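NAD nucleotidase (PDB 3ZTV) degrades NAD to adenosine and nicotinamide riboside, acting as a zinc-dependent periplasmic pyrophosphatase and 5'-nucleotidase of broad substrate range. Local coordinates at residues R389-T394 with T405-G410; S385-F390 with A414-G419; S364-G369 with E560-S565; Y396-T401 with F549-K554. All blocks are in the same frame, centred on the assembly; numbering follows the deposited sequence.

Interaction 1. Residues R389-T394 with T405-G410. With ADN (adenosine), chain D.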
# COMPACT_ATOMS: atom_id res chain seq x y z
N ARG A 389 -19.53 21.60 29.35
CA ARG A 389 -20.05 20.45 28.61
C ARG A 389 -20.39 20.85 27.17
O ARG A 389 -20.07 20.13 26.23
CB ARG A 389 -21.26 19.82 29.33
CG ARG A 389 -21.82 18.57 28.66
CD ARG A 389 -22.99 18.89 27.76
NE ARG A 389 -23.48 17.73 27.02
CZ ARG A 389 -24.59 17.05 27.32
NH1 ARG A 389 -25.33 17.39 28.36
NH2 ARG A 389 -24.94 16.01 26.57
N PHE A 390 -21.02 22.00 27.01
CA PHE A 390 -21.31 22.53 25.68
C PHE A 390 -20.04 22.65 24.83
O PHE A 390 -19.99 22.20 23.68
CB PHE A 390 -21.99 23.90 25.82
CG PHE A 390 -22.56 24.43 24.54
CD1 PHE A 390 -22.72 23.61 23.44
CD2 PHE A 390 -22.95 25.76 24.45
CE1 PHE A 390 -23.25 24.11 22.27
CE2 PHE A 390 -23.48 26.26 23.28
CZ PHE A 390 -23.63 25.43 22.19
N ILE A 391 -19.01 23.28 25.39
CA ILE A 391 -17.76 23.43 24.65
C ILE A 391 -17.18 22.06 24.30
O ILE A 391 -16.70 21.85 23.18
CB ILE A 391 -16.74 24.30 25.41
CG1 ILE A 391 -17.29 25.72 25.61
CG2 ILE A 391 -15.42 24.34 24.66
CD1 ILE A 391 -17.75 26.36 24.33
N ALA A 392 -17.23 21.12 25.24
CA ALA A 392 -16.77 19.76 24.95
C ALA A 392 -17.56 19.15 23.78
O ALA A 392 -16.98 18.45 22.94
CB ALA A 392 -16.85 18.87 26.19
N GLU A 393 -18.85 19.41 23.72
CA GLU A 393 -19.67 18.92 22.60
C GLU A 393 -19.25 19.53 21.26
O GLU A 393 -19.29 18.85 20.23
CB GLU A 393 -21.17 19.16 22.85
CG GLU A 393 -21.74 18.45 24.08
CD GLU A 393 -22.02 16.97 23.86
OE1 GLU A 393 -21.87 16.46 22.72
OE2 GLU A 393 -22.39 16.30 24.85
N THR A 394 -18.84 20.80 21.25
CA THR A 394 -18.38 21.42 20.00
C THR A 394 -17.10 20.75 19.52
O THR A 394 -16.88 20.60 18.32
CB THR A 394 -18.19 22.95 20.13
OG1 THR A 394 -17.03 23.25 20.91
CG2 THR A 394 -19.42 23.62 20.77
N THR A 405 -14.49 13.68 24.38
CA THR A 405 -13.66 14.86 24.56
C THR A 405 -13.73 15.33 26.01
O THR A 405 -14.71 15.08 26.70
CB THR A 405 -14.09 16.02 23.66
OG1 THR A 405 -15.47 16.32 23.91
CG2 THR A 405 -13.90 15.67 22.19
N ILE A 406 -12.67 16.01 26.45
CA ILE A 406 -12.59 16.54 27.81
C ILE A 406 -12.14 17.99 27.75
O ILE A 406 -11.15 18.31 27.08
CB ILE A 406 -11.60 15.73 28.67
CG1 ILE A 406 -12.08 14.28 28.79
CG2 ILE A 406 -11.40 16.38 30.02
CD1 ILE A 406 -11.06 13.34 29.40
N GLN A 407 -12.87 18.87 28.44
CA GLN A 407 -12.59 20.31 28.48
C GLN A 407 -12.51 20.76 29.94
O GLN A 407 -13.30 20.32 30.78
CB GLN A 407 -13.68 21.09 27.72
CG GLN A 407 -13.56 22.62 27.79
CD GLN A 407 -12.42 23.19 26.95
OE1 GLN A 407 -11.69 22.46 26.29
NE2 GLN A 407 -12.26 24.51 27.00
N ASN A 408 -11.56 21.64 30.25
CA ASN A 408 -11.43 22.19 31.60
C ASN A 408 -12.36 23.39 31.81
O ASN A 408 -12.50 24.24 30.93
CB ASN A 408 -9.98 22.58 31.88
CG ASN A 408 -9.49 23.70 30.98
OD1 ASN A 408 -9.52 23.59 29.76
ND2 ASN A 408 -9.04 24.79 31.59
N ALA A 409 -12.99 23.46 32.98
CA ALA A 409 -13.97 24.51 33.30
C ALA A 409 -13.41 25.93 33.20
O ALA A 409 -14.15 26.87 32.93
CB ALA A 409 -14.58 24.27 34.68
N GLY A 410 -12.11 26.09 33.44
CA GLY A 410 -11.49 27.40 33.37
C GLY A 410 -11.40 27.94 31.95
O GLY A 410 -11.06 29.10 31.74
O5' ADN D . -6.89 31.95 35.26
C5' ADN D . -6.11 30.78 35.02
C4' ADN D . -7.04 29.64 34.64
O4' ADN D . -7.64 29.90 33.36
C3' ADN D . -6.33 28.31 34.51
O3' ADN D . -6.32 27.60 35.75
C2' ADN D . -7.15 27.58 33.46
O2' ADN D . -8.24 26.87 34.06
C1' ADN D . -7.72 28.69 32.60
N9 ADN D . -6.91 28.83 31.37
C8 ADN D . -5.85 29.64 31.18
N7 ADN D . -5.36 29.49 29.91
C5 ADN D . -6.12 28.57 29.28
C6 ADN D . -6.18 27.94 27.94
N6 ADN D . -5.30 28.25 26.97
N1 ADN D . -7.15 27.03 27.72
C2 ADN D . -8.05 26.70 28.66
N3 ADN D . -8.06 27.22 29.90
C4 ADN D . -7.14 28.15 30.25

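Interaction 2. Residues S385-F390 with A414-G419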
# COMPACT_ATOMS: atom_id res chain seq x y z
N SER A 385 -20.60 23.49 35.65
CA SER A 385 -20.37 24.23 34.42
C SER A 385 -20.95 23.54 33.18
O SER A 385 -20.22 22.91 32.41
CB SER A 385 -18.87 24.47 34.22
OG SER A 385 -18.66 25.45 33.22
N ILE A 386 -22.26 23.68 32.98
CA ILE A 386 -22.91 23.12 31.80
C ILE A 386 -22.32 23.73 30.53
O ILE A 386 -22.21 23.06 29.50
CB ILE A 386 -24.45 23.34 31.84
CG1 ILE A 386 -25.06 22.65 33.06
CG2 ILE A 386 -25.09 22.81 30.57
CD1 ILE A 386 -26.56 22.88 33.23
N ALA A 387 -21.91 24.99 30.61
CA ALA A 387 -21.27 25.65 29.48
C ALA A 387 -20.00 24.91 29.04
O ALA A 387 -19.70 24.85 27.85
CB ALA A 387 -20.97 27.12 29.79
N THR A 388 -19.27 24.34 29.99
CA THR A 388 -18.08 23.55 29.65
C THR A 388 -18.46 22.26 28.91
O THR A 388 -17.79 21.87 27.95
CB THR A 388 -17.23 23.24 30.89
OG1 THR A 388 -16.83 24.47 31.51
CG2 THR A 388 -15.98 22.46 30.49
N ARG A 389 -19.53 21.60 29.35
CA ARG A 389 -20.05 20.45 28.61
C ARG A 389 -20.39 20.85 27.17
O ARG A 389 -20.07 20.13 26.23
CB ARG A 389 -21.26 19.82 29.33
CG ARG A 389 -21.82 18.57 28.66
CD ARG A 389 -22.99 18.89 27.76
NE ARG A 389 -23.48 17.73 27.02
CZ ARG A 389 -24.59 17.05 27.32
NH1 ARG A 389 -25.33 17.39 28.36
NH2 ARG A 389 -24.94 16.01 26.57
N PHE A 390 -21.02 22.00 27.01
CA PHE A 390 -21.31 22.53 25.68
C PHE A 390 -20.04 22.65 24.83
O PHE A 390 -19.99 22.20 23.68
CB PHE A 390 -21.99 23.90 25.82
CG PHE A 390 -22.56 24.43 24.54
CD1 PHE A 390 -22.72 23.61 23.44
CD2 PHE A 390 -22.95 25.76 24.45
CE1 PHE A 390 -23.25 24.11 22.27
CE2 PHE A 390 -23.48 26.26 23.28
CZ PHE A 390 -23.63 25.43 22.19
N ALA A 414 -17.78 32.55 31.22
CA ALA A 414 -19.09 33.07 31.61
C ALA A 414 -20.20 32.10 31.25
O ALA A 414 -19.99 31.16 30.48
CB ALA A 414 -19.33 34.43 30.97
N ASP A 415 -21.38 32.34 31.81
CA ASP A 415 -22.56 31.57 31.42
C ASP A 415 -22.80 31.80 29.94
O ASP A 415 -22.48 32.86 29.40
CB ASP A 415 -23.81 32.05 32.18
CG ASP A 415 -23.71 31.88 33.69
OD1 ASP A 415 -22.71 31.34 34.20
OD2 ASP A 415 -24.67 32.28 34.38
N ILE A 416 -23.37 30.80 29.28
CA ILE A 416 -23.83 30.97 27.91
C ILE A 416 -25.34 31.15 27.95
O ILE A 416 -26.07 30.23 28.33
CB ILE A 416 -23.44 29.77 27.02
CG1 ILE A 416 -21.92 29.63 26.98
CG2 ILE A 416 -24.00 29.94 25.62
CD1 ILE A 416 -21.42 28.44 26.17
N LEU A 417 -25.79 32.34 27.58
CA LEU A 417 -27.19 32.73 27.74
C LEU A 417 -28.00 32.47 26.48
O LEU A 417 -27.45 32.47 25.38
CB LEU A 417 -27.28 34.21 28.12
CG LEU A 417 -26.48 34.66 29.34
CD1 LEU A 417 -26.70 36.15 29.61
CD2 LEU A 417 -26.83 33.84 30.57
N PRO A 418 -29.32 32.27 26.62
CA PRO A 418 -30.18 32.09 25.45
C PRO A 418 -30.17 33.32 24.55
O PRO A 418 -29.90 34.43 25.03
CB PRO A 418 -31.58 31.90 26.07
CG PRO A 418 -31.48 32.52 27.42
CD PRO A 418 -30.08 32.24 27.88
N GLY A 419 -30.46 33.13 23.27
CA GLY A 419 -30.53 34.23 22.33
C GLY A 419 -29.68 33.99 21.10
O GLY A 419 -29.23 32.87 20.85

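Interaction 3. Residues S364-G369 with E560-S565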
# COMPACT_ATOMS: atom_id res chain seq x y z
N SER A 364 -32.88 27.67 29.03
CA SER A 364 -32.25 28.32 30.17
C SER A 364 -30.76 28.52 29.97
O SER A 364 -30.11 27.77 29.23
CB SER A 364 -32.49 27.50 31.44
OG SER A 364 -33.86 27.54 31.82
N ALA A 365 -30.22 29.53 30.65
CA ALA A 365 -28.79 29.79 30.62
C ALA A 365 -28.00 28.53 30.99
O ALA A 365 -28.42 27.76 31.86
CB ALA A 365 -28.45 30.92 31.58
N MET A 366 -26.88 28.33 30.32
CA MET A 366 -25.96 27.25 30.67
C MET A 366 -24.84 27.82 31.54
O MET A 366 -24.00 28.57 31.05
CB MET A 366 -25.41 26.60 29.39
CG MET A 366 -26.44 25.75 28.66
SD MET A 366 -25.92 25.19 27.02
CE MET A 366 -26.04 26.71 26.08
N PRO A 367 -24.86 27.50 32.84
CA PRO A 367 -23.91 28.13 33.77
C PRO A 367 -22.46 27.85 33.39
O PRO A 367 -22.12 26.73 32.98
CB PRO A 367 -24.24 27.48 35.11
CG PRO A 367 -25.65 27.00 34.97
CD PRO A 367 -25.80 26.61 33.53
N GLY A 368 -21.62 28.87 33.53
CA GLY A 368 -20.20 28.76 33.27
C GLY A 368 -19.44 29.77 34.11
O GLY A 368 -19.97 30.28 35.11
N GLY A 369 -18.21 30.06 33.73
CA GLY A 369 -17.40 31.02 34.46
C GLY A 369 -16.91 30.47 35.78
O GLY A 369 -17.16 29.31 36.12
N GLU A 560 -31.56 23.92 21.53
CA GLU A 560 -32.14 23.95 22.87
C GLU A 560 -31.04 23.68 23.88
O GLU A 560 -30.34 22.67 23.79
CB GLU A 560 -33.25 22.90 22.98
CG GLU A 560 -33.91 22.84 24.35
CD GLU A 560 -34.81 24.03 24.60
OE1 GLU A 560 -35.36 24.59 23.63
OE2 GLU A 560 -34.97 24.41 25.78
N ALA A 561 -30.88 24.58 24.84
CA ALA A 561 -29.78 24.50 25.80
C ALA A 561 -29.74 23.18 26.57
O ALA A 561 -30.77 22.65 26.96
CB ALA A 561 -29.84 25.67 26.77
N TYR A 562 -28.52 22.67 26.80
CA TYR A 562 -28.32 21.53 27.68
C TYR A 562 -28.75 21.90 29.09
O TYR A 562 -28.62 23.05 29.50
CB TYR A 562 -26.85 21.12 27.71
CG TYR A 562 -26.31 20.55 26.41
CD1 TYR A 562 -26.86 19.41 25.85
CD2 TYR A 562 -25.25 21.16 25.76
CE1 TYR A 562 -26.37 18.88 24.67
CE2 TYR A 562 -24.74 20.64 24.57
CZ TYR A 562 -25.31 19.50 24.03
OH TYR A 562 -24.82 18.98 22.86
N THR A 563 -29.25 20.91 29.83
CA THR A 563 -29.62 21.12 31.23
C THR A 563 -28.78 20.26 32.17
O THR A 563 -29.00 20.26 33.38
CB THR A 563 -31.11 20.82 31.47
OG1 THR A 563 -31.39 19.48 31.04
CG2 THR A 563 -31.98 21.79 30.69
N SER A 564 -27.82 19.54 31.60
CA SER A 564 -26.91 18.73 32.42
C SER A 564 -25.49 18.80 31.88
O SER A 564 -25.27 19.09 30.70
CB SER A 564 -27.40 17.29 32.49
OG SER A 564 -27.44 16.71 31.20
N SER A 565 -24.52 18.53 32.75
CA SER A 565 -23.12 18.74 32.42
C SER A 565 -22.32 17.45 32.21
O SER A 565 -21.09 17.51 32.08
CB SER A 565 -22.46 19.53 33.54
OG SER A 565 -22.44 18.74 34.72

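Interaction 4. Residues Y396-T401 with F549-K554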
# COMPACT_ATOMS: atom_id res chain seq x y z
N TYR A 396 -16.26 17.53 20.28
CA TYR A 396 -16.65 16.17 19.93
C TYR A 396 -17.18 16.11 18.51
O TYR A 396 -16.96 15.14 17.78
CB TYR A 396 -17.69 15.68 20.94
CG TYR A 396 -18.23 14.28 20.72
CD1 TYR A 396 -17.57 13.17 21.25
CD2 TYR A 396 -19.41 14.08 20.03
CE1 TYR A 396 -18.08 11.89 21.07
CE2 TYR A 396 -19.92 12.82 19.85
CZ TYR A 396 -19.26 11.73 20.38
OH TYR A 396 -19.78 10.47 20.19
N ASN A 397 -17.87 17.17 18.10
CA ASN A 397 -18.46 17.25 16.77
C ASN A 397 -17.46 17.38 15.62
O ASN A 397 -17.81 17.13 14.47
CB ASN A 397 -19.45 18.43 16.73
CG ASN A 397 -20.04 18.66 15.36
OD1 ASN A 397 -20.89 17.89 14.90
ND2 ASN A 397 -19.62 19.73 14.70
N GLU A 398 -16.22 17.75 15.92
CA GLU A 398 -15.22 17.98 14.87
C GLU A 398 -14.80 16.74 14.09
O GLU A 398 -14.73 16.77 12.86
CB GLU A 398 -13.97 18.65 15.45
CG GLU A 398 -14.11 20.13 15.73
CD GLU A 398 -14.00 20.99 14.48
OE1 GLU A 398 -14.04 20.45 13.36
OE2 GLU A 398 -13.87 22.22 14.63
N LEU A 399 -14.51 15.65 14.81
CA LEU A 399 -13.90 14.46 14.22
C LEU A 399 -14.82 13.25 14.33
O LEU A 399 -15.22 12.87 15.42
CB LEU A 399 -12.58 14.14 14.92
CG LEU A 399 -11.52 15.25 14.97
CD1 LEU A 399 -10.28 14.78 15.69
CD2 LEU A 399 -11.18 15.73 13.57
N LYS A 400 -15.12 12.63 13.20
CA LYS A 400 -15.99 11.45 13.21
C LYS A 400 -15.38 10.29 14.00
O LYS A 400 -16.09 9.39 14.45
CB LYS A 400 -16.33 11.00 11.79
CG LYS A 400 -15.13 10.67 10.91
CD LYS A 400 -15.57 10.29 9.50
CE LYS A 400 -14.40 10.21 8.55
NZ LYS A 400 -13.74 11.54 8.34
N THR A 401 -14.06 10.33 14.17
CA THR A 401 -13.30 9.25 14.79
C THR A 401 -13.25 9.33 16.32
O THR A 401 -12.97 8.35 16.99
CB THR A 401 -11.86 9.27 14.28
OG1 THR A 401 -11.33 10.60 14.41
CG2 THR A 401 -11.81 8.86 12.81
N PHE A 549 -16.92 25.98 17.72
CA PHE A 549 -18.18 26.49 18.24
C PHE A 549 -19.07 26.98 17.11
O PHE A 549 -20.26 26.68 17.08
CB PHE A 549 -17.95 27.59 19.27
CG PHE A 549 -19.15 27.87 20.12
CD1 PHE A 549 -20.23 28.56 19.61
CD2 PHE A 549 -19.23 27.38 21.42
CE1 PHE A 549 -21.35 28.80 20.39
CE2 PHE A 549 -20.34 27.61 22.19
CZ PHE A 549 -21.41 28.32 21.67
N ILE A 550 -18.50 27.72 16.17
CA ILE A 550 -19.24 28.16 14.99
C ILE A 550 -19.83 26.99 14.19
O ILE A 550 -21.00 27.02 13.80
CB ILE A 550 -18.37 29.07 14.09
CG1 ILE A 550 -18.16 30.42 14.76
CG2 ILE A 550 -18.99 29.23 12.72
CD1 ILE A 550 -16.97 31.19 14.22
N LYS A 551 -19.03 25.95 13.94
CA LYS A 551 -19.54 24.77 13.25
C LYS A 551 -20.73 24.14 13.99
O LYS A 551 -21.70 23.70 13.37
CB LYS A 551 -18.46 23.71 13.09
CG LYS A 551 -17.33 24.07 12.16
CD LYS A 551 -16.43 22.86 11.98
CE LYS A 551 -15.18 23.22 11.21
NZ LYS A 551 -14.31 22.03 11.00
N PHE A 552 -20.62 24.06 15.31
CA PHE A 552 -21.68 23.46 16.11
C PHE A 552 -22.99 24.23 15.94
O PHE A 552 -24.05 23.62 15.76
CB PHE A 552 -21.26 23.40 17.58
CG PHE A 552 -22.25 22.69 18.47
CD1 PHE A 552 -23.29 23.40 19.05
CD2 PHE A 552 -22.13 21.34 18.73
CE1 PHE A 552 -24.21 22.77 19.87
CE2 PHE A 552 -23.05 20.70 19.55
CZ PHE A 552 -24.08 21.42 20.12
N MET A 553 -22.93 25.55 15.99
CA MET A 553 -24.14 26.34 15.81
C MET A 553 -24.70 26.22 14.40
O MET A 553 -25.91 26.26 14.20
CB MET A 553 -23.90 27.81 16.18
CG MET A 553 -23.54 28.05 17.64
SD MET A 553 -24.76 27.41 18.81
CE MET A 553 -26.28 28.10 18.19
N LYS A 554 -23.82 26.08 13.41
CA LYS A 554 -24.30 25.87 12.04
C LYS A 554 -25.07 24.56 11.93
O LYS A 554 -26.01 24.45 11.14
CB LYS A 554 -23.14 25.86 11.05
CG LYS A 554 -22.51 27.23 10.80
CD LYS A 554 -21.45 27.13 9.71
CE LYS A 554 -20.82 28.48 9.41
NZ LYS A 554 -21.72 29.37 8.63

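Interaction 1. Residues R389-T394 with T405-G410
Ala392 of helix 386-396 lies over Gln407 of strand 404-408 with their CA atoms 5.5 Å apart, the axes of the two short segments approaching to 7.5 Å and running at 138° to each other. The one polar link is made by Thr405, whose OG1 gives its proton to the carbonyl O of Ala392 at 2.8 Å. Held between backbone N and carbonyl carbon (chi1 57°), this hydroxyl comes in above the carbonyl plane rather than along a lone pair. Ala392 CB points at the strand and touches both Thr405 OG1 (3.7 Å) and Gln407 CB (4.2 Å). Beside it, Ile391 CG2 rests 3.9 Å from Gln407 NE2, the two side chains crossing obliquely; the Gln407 chain bends at its second torsion, and its OE1 is held by Asn514 ND2. One residue further, Asn408 turns to the ligand: its ND2 points almost straight at adenosine N3 (3.1 Å, 179° at the hydrogen) and makes a weaker bond to O2'. This is a helix packed on the mixed sheet of the 5'-nucleotidase C-terminal domain, whose strand 404-408 runs on into the adenosine pocket.

Interaction 2. Residues S385-F390 with A414-G419
The first turn of helix 386-396 packs against the loop that leads into strand 419-422, within the C-terminal domain of the 5'-nucleotidase fold. Ile416 carries the contact from the loop side, and Ala387 and Phe390, one helical turn apart, receive it. The backbones come nearest at Ala387 and Ile416, with 6.1 Å between their CA atoms. Ile416 reaches across with its longer branch: CG1 stands anti to the carbonyl carbon (chi1 -61°) and the chain stays extended, which carries CD1 into the angle between the two helix residues. There CD1 lies 3.9 Å from Ala387 CB and 3.5 Å from Phe390 CD2. It meets the ring obliquely, and the two side chains cross at about a right angle. On the helix side, Phe390 CG lies anti to the backbone N (chi1 -170°), which sets the ring so that CD2 meets Ile416 CD1. Ala387 CB also approaches the carbonyl O of Ala414, at 4.2 Å.

Ser385 occupies the N-cap position of the helix, and its OG accepts a hydrogen bond from Thr388 OG1 at 2.7 Å. The loop is tied down from outside the two segments: Ile416 is backbone-bonded to Met366, and Asp415 OD1 accepts from Gly368 N. Ile361 of strand 357-362 touches both Phe390 and Ile416. No hydrogen bond joins the helix turn directly to the loop. Across this interface the association therefore rests on buried apolar surface, a methyl group set against a methyl and an aromatic ring, while the hydrogen bonds from Asp415 and Ile416 go to residues 366-368 of the same chain.

Interaction 3. Residues S364-G369 with E560-S565
Met366, in one irregular loop, meets Ala561 and Tyr562 of another, its thioether chain running over the backbone between them. With chi1 at -73° its CG sits beside the backbone N, which directs the chain at the 560-565 loop; there CG lies 3.9 Å from Ala561 CB and 3.6 Å from the carbonyl O of Tyr562. The bend at the last torsion (chi3 -73°) folds CE back toward Ala561, so that CG, SD and CE all lie near the one methyl group. SD sits 4.2 Å from Tyr562 CB and 5.5 Å from the centre of its ring, approaching obliquely at 68° from the ring normal, a Met-aromatic contact. The Tyr562 side chain leads away from Met366 to helix 386-396, where its ring makes a cation-pi contact with Arg389. Ala561 CB also meets the carbonyl O of Ser364 at 3.2 Å, and the backbone of Ala561 is hydrogen-bonded to Thr362. Met366 also touches Phe390 and Ile361. No hydrogen bond spans the two segments, and their direct contact is therefore mainly van der Waals: a flexible, polarisable thioether shapes itself to a methyl group, a peptide and the root of an aromatic side chain.

Interaction 4. Residues Y396-T401 with F549-K554
Glu398 and Lys551 form a salt bridge between helix 545-555 and the turn that links helix 386-396 to strand 404-408, in the C-terminal part of this 5'-nucleotidase. Lys551 NZ donates to Glu398 OE1 at 2.9 Å, and this oxygen receives it on its syn lone pair, the side of the other carboxylate oxygen. The side chains cross at about a right angle: Lys551 runs out extended beyond CG, whereas Glu398 folds at its second torsion (chi2 -78°) to bring its carboxylate over the lysine chain, and Lys551 CD lies 3.7 Å from OE1. One residue earlier in the turn, Asn397 CB approaches the edge of the Phe552 ring near its plane, 4.4 Å from CD2, while Asn397 ND2 stands 4.4 Å from Lys551 CB.

In the next shell, both polar groups of the turn have further partners on the same helix. Lys555 NZ is bonded to Asn397 OD1. Phe552 is backed by Phe390 and by the edge-to-face ring of Phe559. The second carboxylate oxygen, Glu398 OE2, is hydrogen-bonded to Ser548 OG, one helical turn before Lys551.

How the interactions relate
Helix 386-396 connects the set. Interactions 1 and 2 share Arg389 and Phe390, with centres 10 Å apart, and Thr388 OG1 packs 3.4 Å from Ala409 CA. Interactions 2 and 3 lie closest, 5 Å between centres, joined by the hydrogen bonds between residues 415-416 and 366-368. Arg389 NH1 reaches Ser564 O at 2.9 Å, tying interaction 1 to interaction 3. Phe390 links interactions 1 and 2 to interaction 4 through Phe549, which it meets edge-to-face. Interaction 1 alone touches adenosine; Ala414 of interaction 2 is about 13 Å from it by side chain, and the side chain of Lys551 about 13 Å from a zinc ion.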